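Long-range contacts in vinylacetyl-CoA Delta-isomerase (Nitrosopumilus maritimus SCM1, PDB 6VJR), which binds FAD and a [4Fe-4S] cluster and probably dehydrates 4-hydroxybutyryl-CoA, with an associated isomerisation of vinylacetyl-CoA: residues A[145-150]-A[183-187]; A[164-170]-A[210-214]; A[243-247]-A[426-430]. All blocks are in the same frame, centred on the assembly; numbering follows the deposited sequence.

Contact 1: residues A[145-150]-A[183-187]. With FAD (flavin-adenine dinucleotide), chain F.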
loop_
_atom_site.group_PDB
_atom_site.type_symbol
_atom_site.label_atom_id
_atom_site.label_comp_id
_atom_site.label_asym_id
_atom_site.label_seq_id
_atom_site.Cartn_x
_atom_site.Cartn_y
_atom_site.Cartn_z
ATOM N N GLY A 145 -18.127 -29.523 1.517
ATOM C CA GLY A 145 -16.897 -29.802 2.217
ATOM C C GLY A 145 -16.978 -29.138 3.561
ATOM O O GLY A 145 -16.834 -27.928 3.639
ATOM N N ALA A 146 -17.212 -29.950 4.588
ATOM C CA ALA A 146 -17.540 -29.418 5.885
ATOM C C ALA A 146 -16.390 -29.634 6.861
ATOM O O ALA A 146 -16.376 -30.605 7.633
ATOM C CB ALA A 146 -18.842 -30.018 6.381
ATOM N N MET A 147 -15.498 -28.637 6.910
ATOM C CA MET A 147 -14.313 -28.746 7.746
ATOM C C MET A 147 -14.449 -27.910 9.018
ATOM O O MET A 147 -14.223 -28.412 10.116
ATOM C CB MET A 147 -13.078 -28.347 6.938
ATOM C CG MET A 147 -11.815 -28.264 7.771
ATOM S SD MET A 147 -10.287 -28.163 6.818
ATOM C CE MET A 147 -10.247 -29.795 6.068
ATOM N N THR A 148 -14.768 -26.641 8.867
ATOM C CA THR A 148 -14.662 -25.700 9.972
ATOM C C THR A 148 -15.754 -25.885 11.013
ATOM O O THR A 148 -16.917 -25.585 10.772
ATOM C CB THR A 148 -14.693 -24.277 9.436
ATOM O OG1 THR A 148 -13.821 -24.098 8.325
ATOM C CG2 THR A 148 -14.356 -23.310 10.552
ATOM N N ASP A 149 -15.322 -26.225 12.241
ATOM C CA ASP A 149 -16.183 -26.314 13.406
ATOM C C ASP A 149 -16.328 -24.910 14.001
ATOM O O ASP A 149 -15.646 -23.956 13.610
ATOM C CB ASP A 149 -15.592 -27.232 14.471
ATOM C CG ASP A 149 -15.156 -28.573 13.899
ATOM O OD1 ASP A 149 -14.046 -28.598 13.330
ATOM O OD2 ASP A 149 -15.967 -29.518 13.904
ATOM N N PRO A 150 -17.276 -24.712 14.934
ATOM C CA PRO A 150 -17.406 -23.422 15.599
ATOM C C PRO A 150 -16.173 -22.995 16.394
ATOM O O PRO A 150 -15.916 -21.797 16.428
ATOM C CB PRO A 150 -18.650 -23.585 16.458
ATOM C CG PRO A 150 -19.428 -24.682 15.773
ATOM C CD PRO A 150 -18.358 -25.611 15.292
ATOM N N ALA A 183 -20.817 -29.561 15.294
ATOM C CA ALA A 183 -21.381 -28.648 14.321
ATOM C C ALA A 183 -20.295 -28.254 13.333
ATOM O O ALA A 183 -19.101 -28.361 13.662
ATOM C CB ALA A 183 -21.917 -27.449 15.025
ATOM N N LYS A 184 -20.725 -27.757 12.187
ATOM C CA LYS A 184 -19.828 -27.219 11.171
ATOM C C LYS A 184 -20.397 -25.858 10.758
ATOM O O LYS A 184 -21.576 -25.756 10.458
ATOM C CB LYS A 184 -19.715 -28.179 9.980
ATOM C CG LYS A 184 -19.010 -29.490 10.309
ATOM C CD LYS A 184 -17.541 -29.475 10.743
ATOM C CE LYS A 184 -16.910 -30.823 10.783
ATOM N NZ LYS A 184 -15.540 -30.706 11.325
ATOM N N ALA A 185 -19.588 -24.788 10.905
ATOM C CA ALA A 185 -20.043 -23.431 10.675
ATOM C C ALA A 185 -19.666 -22.937 9.285
ATOM O O ALA A 185 -18.737 -23.435 8.663
ATOM C CB ALA A 185 -19.485 -22.534 11.761
ATOM N N HIS A 186 -20.389 -21.905 8.824
ATOM C CA HIS A 186 -20.071 -21.174 7.589
ATOM C C HIS A 186 -20.139 -22.056 6.339
ATOM O O HIS A 186 -19.326 -21.908 5.431
ATOM C CB HIS A 186 -18.654 -20.602 7.621
ATOM C CG HIS A 186 -18.236 -20.135 8.968
ATOM N ND1 HIS A 186 -18.712 -19.031 9.648
ATOM C CD2 HIS A 186 -17.311 -20.708 9.756
ATOM C CE1 HIS A 186 -18.098 -18.977 10.815
ATOM N NE2 HIS A 186 -17.228 -19.971 10.891
ATOM N N GLN A 187 -21.024 -23.027 6.331
ATOM C CA GLN A 187 -20.954 -24.075 5.308
ATOM C C GLN A 187 -21.600 -23.698 3.988
ATOM O O GLN A 187 -22.818 -23.557 3.904
ATOM C CB GLN A 187 -21.575 -25.331 5.909
ATOM C CG GLN A 187 -20.739 -25.904 7.032
ATOM C CD GLN A 187 -19.354 -26.290 6.587
ATOM O OE1 GLN A 187 -19.188 -26.881 5.535
ATOM N NE2 GLN A 187 -18.338 -25.965 7.379
HETATM P PA FAD F . -11.362 -17.234 13.737
HETATM O O1A FAD F . -10.509 -18.434 13.773
HETATM O O2A FAD F . -12.198 -16.952 14.919
HETATM O O5B FAD F . -10.420 -16.038 13.269
HETATM C C5B FAD F . -10.569 -14.694 13.790
HETATM C C4B FAD F . -9.202 -14.094 13.949
HETATM O O4B FAD F . -8.522 -14.733 15.057
HETATM C C3B FAD F . -8.249 -14.200 12.744
HETATM O O3B FAD F . -7.452 -13.017 12.635
HETATM C C2B FAD F . -7.373 -15.393 13.104
HETATM O O2B FAD F . -6.100 -15.458 12.480
HETATM C C1B FAD F . -7.260 -15.224 14.621
HETATM N N9A FAD F . -7.025 -16.474 15.333
HETATM C C8A FAD F . -7.856 -17.560 15.507
HETATM N N7A FAD F . -7.356 -18.526 16.235
HETATM C C5A FAD F . -6.091 -18.065 16.550
HETATM C C6A FAD F . -5.044 -18.632 17.307
HETATM N N6A FAD F . -5.159 -19.804 17.934
HETATM N N1A FAD F . -3.881 -17.945 17.379
HETATM C C2A FAD F . -3.806 -16.746 16.773
HETATM N N3A FAD F . -4.726 -16.092 16.069
HETATM C C4A FAD F . -5.862 -16.811 15.981
HETATM N N1 FAD F . -15.458 -23.604 6.019
HETATM C C2 FAD F . -15.837 -24.874 5.655
HETATM O O2 FAD F . -15.442 -25.887 6.252
HETATM N N3 FAD F . -16.637 -25.032 4.539
HETATM C C4 FAD F . -17.141 -24.037 3.752
HETATM O O4 FAD F . -17.928 -24.264 2.850
HETATM C C4X FAD F . -16.810 -22.697 4.213
HETATM N N5 FAD F . -17.285 -21.655 3.524
HETATM C C5X FAD F . -17.153 -20.406 4.093
HETATM C C6 FAD F . -17.825 -19.303 3.545
HETATM C C7 FAD F . -17.753 -18.044 4.120
HETATM C C7M FAD F . -18.577 -16.911 3.558
HETATM C C8 FAD F . -16.867 -17.826 5.194
HETATM C C8M FAD F . -16.683 -16.450 5.763
HETATM C C9 FAD F . -16.128 -18.870 5.699
HETATM C C9A FAD F . -16.288 -20.178 5.176
HETATM N N10 FAD F . -15.650 -21.280 5.744
HETATM C C10 FAD F . -15.953 -22.584 5.352
HETATM C "C1'" FAD F . -14.979 -21.048 7.038
HETATM C "C2'" FAD F . -13.583 -20.476 7.026
HETATM O "O2'" FAD F . -12.681 -21.543 6.729
HETATM C "C3'" FAD F . -13.259 -19.861 8.395
HETATM O "O3'" FAD F . -14.048 -18.691 8.496
HETATM C "C4'" FAD F . -11.767 -19.604 8.663
HETATM O "O4'" FAD F . -11.063 -20.841 8.836
HETATM C "C5'" FAD F . -11.533 -18.737 9.886
HETATM O "O5'" FAD F . -12.116 -19.350 11.024
HETATM P P FAD F . -13.132 -18.584 11.920
HETATM O O1P FAD F . -14.260 -18.054 11.152
HETATM O O2P FAD F . -13.414 -19.456 13.072
HETATM O O3P FAD F . -12.374 -17.284 12.473
HETATM O O HOH W 1 -15.632 -21.155 13.058
#
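The ammonium of Lys184 reaches across to Met147 and Asp149: NZ donates to Met147 O at 2.9 Å from above the carbonyl plane, and forms a salt bridge with Asp149 OD2, also at 2.9 Å, met on its syn side. NZ also bonds Met199 O, outside the two segments, while Asp149 OD2 accepts from the backbone N of Thr168. A bend at chi2 (-63°) brings the lysine chain round past Ala146, whose O lies 3.2 Å from Lys184 CE. Ala185 N donates to Thr148 O at 2.8 Å. Strands 143-146 and 177-188, from different sheets of the beta domain, thus meet where the chain leaves the first, and the pyrimidine side of the flavin docks against this junction. Three donors converge on FAD O2: Met147 N, Thr148 N and Gln187 NE2, the last at 3.1 Å. Gln187 NE2 also donates to Ala185 O, which helps fix the amide's rotation. Flavin N3 donates to Gly145 O at 3.0 Å. Thr148 OG1 donates a hydrogen bond to flavin N1 at 2.9 Å and accepts one from ribityl O2'. A water bridges Asp149 O, His186 NE2 and FAD O2P, and His186 ND1 pairs with Thr390 OG1 of the second subunit.

Contact 2: residues A[164-170]-A[210-214]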
loop_
_atom_site.group_PDB
_atom_site.type_symbol
_atom_site.label_atom_id
_atom_site.label_comp_id
_atom_site.label_asym_id
_atom_site.label_seq_id
_atom_site.Cartn_x
_atom_site.Cartn_y
_atom_site.Cartn_z
ATOM N N PRO A 164 -17.040 -30.338 24.833
ATOM C CA PRO A 164 -16.345 -31.131 23.835
ATOM C C PRO A 164 -16.973 -31.109 22.441
ATOM O O PRO A 164 -16.295 -31.460 21.509
ATOM C CB PRO A 164 -16.295 -32.519 24.450
ATOM C CG PRO A 164 -17.554 -32.509 25.270
ATOM C CD PRO A 164 -17.557 -31.168 25.939
ATOM N N ASP A 165 -18.249 -30.724 22.313
ATOM C CA ASP A 165 -18.952 -30.707 21.040
ATOM C C ASP A 165 -18.554 -29.513 20.168
ATOM O O ASP A 165 -19.010 -29.417 19.041
ATOM C CB ASP A 165 -20.453 -30.690 21.256
ATOM C CG ASP A 165 -21.013 -31.934 21.928
ATOM O OD1 ASP A 165 -20.380 -33.010 21.796
ATOM O OD2 ASP A 165 -22.061 -31.805 22.603
ATOM N N LEU A 166 -17.706 -28.579 20.661
ATOM C CA LEU A 166 -17.373 -27.383 19.897
ATOM C C LEU A 166 -16.474 -27.678 18.696
ATOM O O LEU A 166 -16.318 -26.837 17.793
ATOM C CB LEU A 166 -16.802 -26.289 20.783
ATOM C CG LEU A 166 -17.790 -25.661 21.768
ATOM C CD1 LEU A 166 -17.161 -24.814 22.876
ATOM C CD2 LEU A 166 -18.751 -24.804 20.987
ATOM N N PHE A 167 -15.906 -28.890 18.686
ATOM C CA PHE A 167 -15.380 -29.517 17.491
ATOM C C PHE A 167 -16.107 -30.850 17.346
ATOM O O PHE A 167 -16.374 -31.531 18.349
ATOM C CB PHE A 167 -13.872 -29.776 17.595
ATOM C CG PHE A 167 -12.969 -28.558 17.593
ATOM C CD1 PHE A 167 -12.851 -27.769 18.736
ATOM C CD2 PHE A 167 -12.213 -28.233 16.488
ATOM C CE1 PHE A 167 -11.990 -26.697 18.758
ATOM C CE2 PHE A 167 -11.374 -27.124 16.506
ATOM C CZ PHE A 167 -11.242 -26.388 17.658
ATOM N N THR A 168 -16.362 -31.248 16.105
ATOM C CA THR A 168 -17.119 -32.451 15.792
ATOM C C THR A 168 -16.354 -33.724 16.179
ATOM O O THR A 168 -15.170 -33.889 15.885
ATOM C CB THR A 168 -17.475 -32.414 14.303
ATOM O OG1 THR A 168 -18.323 -31.298 14.054
ATOM C CG2 THR A 168 -18.219 -33.658 13.854
ATOM N N ARG A 169 -17.053 -34.630 16.858
ATOM C CA ARG A 169 -16.423 -35.825 17.404
ATOM C C ARG A 169 -17.313 -37.066 17.298
ATOM O O ARG A 169 -18.531 -36.990 17.167
ATOM C CB ARG A 169 -16.085 -35.608 18.877
ATOM C CG ARG A 169 -17.335 -35.373 19.720
ATOM C CD ARG A 169 -16.977 -34.940 21.125
ATOM N NE ARG A 169 -18.145 -34.663 21.976
ATOM C CZ ARG A 169 -18.538 -35.415 22.994
ATOM N NH1 ARG A 169 -17.726 -36.312 23.455
ATOM N NH2 ARG A 169 -19.666 -35.186 23.635
ATOM N N ILE A 170 -16.656 -38.217 17.378
ATOM C CA ILE A 170 -17.349 -39.487 17.540
ATOM C C ILE A 170 -17.829 -39.594 18.987
ATOM O O ILE A 170 -17.037 -39.476 19.918
ATOM C CB ILE A 170 -16.391 -40.635 17.226
ATOM C CG1 ILE A 170 -15.824 -40.523 15.804
ATOM C CG2 ILE A 170 -17.057 -41.987 17.449
ATOM C CD1 ILE A 170 -14.589 -41.368 15.568
ATOM N N ASP A 210 -10.782 -38.732 19.487
ATOM C CA ASP A 210 -12.218 -38.806 19.238
ATOM C C ASP A 210 -12.677 -37.857 18.122
ATOM O O ASP A 210 -13.749 -38.033 17.552
ATOM C CB ASP A 210 -13.006 -38.548 20.506
ATOM C CG ASP A 210 -12.924 -39.639 21.554
ATOM O OD1 ASP A 210 -12.303 -40.694 21.265
ATOM O OD2 ASP A 210 -13.466 -39.412 22.657
ATOM N N TRP A 211 -11.885 -36.817 17.843
ATOM C CA TRP A 211 -12.196 -35.816 16.845
ATOM C C TRP A 211 -11.574 -36.150 15.489
ATOM O O TRP A 211 -11.798 -35.428 14.531
ATOM C CB TRP A 211 -11.741 -34.432 17.343
ATOM C CG TRP A 211 -12.534 -33.901 18.505
ATOM C CD1 TRP A 211 -13.591 -33.060 18.425
ATOM C CD2 TRP A 211 -12.330 -34.151 19.922
ATOM N NE1 TRP A 211 -14.074 -32.767 19.672
ATOM C CE2 TRP A 211 -13.317 -33.397 20.611
ATOM C CE3 TRP A 211 -11.422 -34.908 20.670
ATOM C CZ2 TRP A 211 -13.415 -33.380 21.996
ATOM C CZ3 TRP A 211 -11.505 -34.875 22.047
ATOM C CH2 TRP A 211 -12.497 -34.138 22.695
ATOM N N ALA A 212 -10.848 -37.276 15.378
ATOM C CA ALA A 212 -10.240 -37.690 14.128
ATOM C C ALA A 212 -11.245 -38.509 13.312
ATOM O O ALA A 212 -11.191 -39.743 13.238
ATOM C CB ALA A 212 -8.959 -38.452 14.374
ATOM N N ILE A 213 -12.248 -37.812 12.767
ATOM C CA ILE A 213 -13.339 -38.434 12.019
ATOM C C ILE A 213 -13.522 -37.688 10.702
ATOM O O ILE A 213 -13.683 -36.465 10.664
ATOM C CB ILE A 213 -14.639 -38.483 12.845
ATOM C CG1 ILE A 213 -15.811 -39.091 12.066
ATOM C CG2 ILE A 213 -15.000 -37.123 13.435
ATOM C CD1 ILE A 213 -15.619 -40.549 11.689
ATOM N N VAL A 214 -13.505 -38.467 9.614
ATOM C CA VAL A 214 -13.970 -38.031 8.313
ATOM C C VAL A 214 -15.095 -38.949 7.886
ATOM O O VAL A 214 -14.921 -40.168 7.892
ATOM C CB VAL A 214 -12.872 -38.059 7.230
ATOM C CG1 VAL A 214 -13.447 -37.689 5.851
ATOM C CG2 VAL A 214 -11.709 -37.140 7.622
HETATM O O HOH W 2 -13.313 -33.126 14.090
HETATM O O HOH W 3 -16.201 -38.638 22.270
#
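Arg169 and Trp211 run side by side because of their first torsions. In Arg169, CG sits between the backbone N and the carbonyl carbon (chi1 63°), and the chain then extends straight to NE; in Trp211, CG lies beside the backbone N and opposite the carbonyl carbon (chi1 -69°), which lays a face of the indole against the arginine's CB. The result is a CH-pi contact, with Arg169 CB 3.7 Å from the centroid of the five-membered ring and over its face. At the indole's edge, NE1 donates to Pro164 O at 3.2 Å, with the acceptor lying almost in the ring plane, and a weak, bent bond joins NE1 to Phe167 O at 2.9 Å. The carbonyls of Pro164 and Phe167 therefore share one N-H, and Phe167 CB presses on Trp211 CD1 at 3.4 Å. The guanidinium of Arg169 forms a side-on salt bridge within its own segment: NE, at 2.8 Å, and NH2 both bind Asp165 OD1 in the guanidinium plane, while Pro164 CG covers one face. Asp165 OD2 has its own mate, Lys408 of the second subunit. Beyond the indole, Ile170 N donates to Asp210 O at 2.9 Å in a nearly straight bond, and Ile170 CG1 packs on Ile213 CB at 3.8 Å. One water links Thr168 O to Trp211 O, another Ile170 O to Asp210 OD2. Together these tie the 3-10 and inverse gamma turns just ahead of strand 213-218 to the start of strand 169-173, a link between the two sheets of the beta domain in this acyl-CoA-dehydrogenase-like family.

Contact 3: residues A[243-247]-A[426-430]. With NA (sodium ion), chain K.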
loop_
_atom_site.group_PDB
_atom_site.type_symbol
_atom_site.label_atom_id
_atom_site.label_comp_id
_atom_site.label_asym_id
_atom_site.label_seq_id
_atom_site.Cartn_x
_atom_site.Cartn_y
_atom_site.Cartn_z
ATOM N N ILE A 243 -34.495 -4.903 -9.095
ATOM C CA ILE A 243 -33.421 -3.946 -9.283
ATOM C C ILE A 243 -32.569 -3.793 -8.022
ATOM O O ILE A 243 -31.355 -3.837 -8.123
ATOM C CB ILE A 243 -33.957 -2.616 -9.810
ATOM C CG1 ILE A 243 -34.560 -2.754 -11.208
ATOM C CG2 ILE A 243 -32.887 -1.539 -9.745
ATOM C CD1 ILE A 243 -35.132 -1.464 -11.759
ATOM N N ASP A 244 -33.195 -3.656 -6.849
ATOM C CA ASP A 244 -32.436 -3.333 -5.647
ATOM C C ASP A 244 -31.540 -4.491 -5.201
ATOM O O ASP A 244 -30.577 -4.290 -4.483
ATOM C CB ASP A 244 -33.344 -2.811 -4.546
ATOM C CG ASP A 244 -34.043 -1.505 -4.883
ATOM O OD1 ASP A 244 -33.586 -0.864 -5.846
ATOM O OD2 ASP A 244 -35.044 -1.156 -4.194
ATOM N N ASP A 245 -31.805 -5.711 -5.673
ATOM C CA ASP A 245 -30.955 -6.853 -5.408
ATOM C C ASP A 245 -29.556 -6.754 -6.051
ATOM O O ASP A 245 -28.606 -7.443 -5.606
ATOM C CB ASP A 245 -31.543 -8.157 -5.960
ATOM C CG ASP A 245 -32.977 -8.545 -5.593
ATOM O OD1 ASP A 245 -33.796 -7.668 -5.285
ATOM O OD2 ASP A 245 -33.295 -9.747 -5.594
ATOM N N GLY A 246 -29.442 -6.001 -7.159
ATOM C CA GLY A 246 -28.194 -5.815 -7.893
ATOM C C GLY A 246 -27.916 -6.965 -8.839
ATOM O O GLY A 246 -27.874 -6.780 -10.057
ATOM N N ASN A 247 -27.676 -8.143 -8.261
ATOM C CA ASN A 247 -27.620 -9.396 -8.986
ATOM C C ASN A 247 -28.780 -10.244 -8.488
ATOM O O ASN A 247 -28.713 -10.889 -7.433
ATOM C CB ASN A 247 -26.289 -10.060 -8.693
ATOM C CG ASN A 247 -26.060 -11.374 -9.401
ATOM O OD1 ASN A 247 -26.994 -12.024 -9.902
ATOM N ND2 ASN A 247 -24.784 -11.751 -9.459
ATOM N N ARG A 426 -26.793 -0.568 -8.494
ATOM C CA ARG A 426 -27.199 -1.640 -7.568
ATOM C C ARG A 426 -26.243 -2.835 -7.648
ATOM O O ARG A 426 -25.969 -3.472 -6.649
ATOM C CB ARG A 426 -28.654 -2.067 -7.785
ATOM C CG ARG A 426 -29.621 -0.987 -7.294
ATOM C CD ARG A 426 -29.546 -0.814 -5.793
ATOM N NE ARG A 426 -30.697 -0.044 -5.338
ATOM C CZ ARG A 426 -30.640 0.917 -4.384
ATOM N NH1 ARG A 426 -29.592 0.973 -3.597
ATOM N NH2 ARG A 426 -31.679 1.720 -4.200
ATOM N N LEU A 427 -25.774 -3.192 -8.859
ATOM C CA LEU A 427 -24.806 -4.264 -8.994
ATOM C C LEU A 427 -23.535 -3.963 -8.188
ATOM O O LEU A 427 -23.023 -4.834 -7.444
ATOM C CB LEU A 427 -24.543 -4.656 -10.437
ATOM C CG LEU A 427 -23.578 -5.821 -10.621
ATOM C CD1 LEU A 427 -24.091 -7.112 -10.011
ATOM C CD2 LEU A 427 -23.273 -5.998 -12.090
ATOM N N ILE A 428 -23.023 -2.738 -8.334
ATOM C CA ILE A 428 -21.826 -2.325 -7.588
ATOM C C ILE A 428 -22.085 -2.379 -6.083
ATOM O O ILE A 428 -21.264 -2.915 -5.340
ATOM C CB ILE A 428 -21.309 -0.957 -8.061
ATOM C CG1 ILE A 428 -20.896 -1.021 -9.521
ATOM C CG2 ILE A 428 -20.130 -0.531 -7.195
ATOM C CD1 ILE A 428 -20.586 0.328 -10.158
ATOM N N GLU A 429 -23.228 -1.858 -5.632
ATOM C CA GLU A 429 -23.588 -1.937 -4.219
ATOM C C GLU A 429 -23.619 -3.391 -3.729
ATOM O O GLU A 429 -23.090 -3.740 -2.684
ATOM C CB GLU A 429 -24.930 -1.238 -3.999
ATOM C CG GLU A 429 -25.340 -1.129 -2.538
ATOM C CD GLU A 429 -26.837 -0.864 -2.267
ATOM O OE1 GLU A 429 -27.669 -1.110 -3.184
ATOM O OE2 GLU A 429 -27.200 -0.405 -1.150
ATOM N N ASN A 430 -24.228 -4.260 -4.530
ATOM C CA ASN A 430 -24.375 -5.659 -4.181
ATOM C C ASN A 430 -23.034 -6.358 -3.985
ATOM O O ASN A 430 -22.904 -7.207 -3.117
ATOM C CB ASN A 430 -25.178 -6.351 -5.282
ATOM C CG ASN A 430 -25.200 -7.860 -5.243
ATOM O OD1 ASN A 430 -25.873 -8.488 -4.413
ATOM N ND2 ASN A 430 -24.418 -8.454 -6.111
HETATM NA NA NA K . -36.082 -7.893 -4.579
HETATM O O HOH W 4 -27.707 -4.079 -4.291
HETATM O O HOH W 5 -35.920 -9.978 -5.642
HETATM O O HOH W 6 -36.478 -5.449 -4.052
#
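Arg426 folds over the 243-246 turn and pairs with Asp244. CB and CG lie against Ile243 O, with CB at 3.2 Å; the bend at chi2 (-66°) then turns CD and NE toward Asp244, where NE donates to OD1 at 3.0 Å from above the carboxylate plane, the two planar groups steeply inclined. Asp244 OD2 accepts from Glu394 N and forms a salt bridge with Arg230 of the second subunit. NH1 of Arg426 turns to Glu429 OE1, 2.9 Å away, and NH2 reaches Leu391 O. With an alanine in place of Arg426, Asp244 OD1 would probably lose its guanidinium mate and Glu429 OE1 one of its charge partners, Arg236 being another. Gly246, at positive phi (82°), closes the type I turn with its CA 3.5 Å from Arg426 O; a beta carbon would collide with that oxygen and with Asn430 CB. In Asn430, chi1 (168°) turns the amide toward the loop, where ND2 lies beside Asn247 CB and bonds Asn436 OD1. Asp245 faces away and binds sodium through OD1 at 2.4 Å, with carbonyls of Arg236, Glu239 and Gly241. The loop between strands 224-228 and 254-259 thus rests on helix 418-432, whose Ile428 packs on helix 295-314.

Contacts 1 and 2 are close neighbours in the beta domain, their centres 12 Å apart, and they touch directly, with Pro150 of contact 1 packed on Leu166 of contact 2. Their segments alternate along the chain, and each joins the four-stranded sheet to the larger one, where strands 169-173 and 177-188 pair. One end of this joint carries the flavin; the other lies farther out. Contact 3 follows later in the sequence, about 17 Å from contact 1 and 29 Å from contact 2 between nearest atoms. It links the N-terminal family region to the helical C-terminal one. All three touch the second subunit, so these joints border the assembly's interfaces.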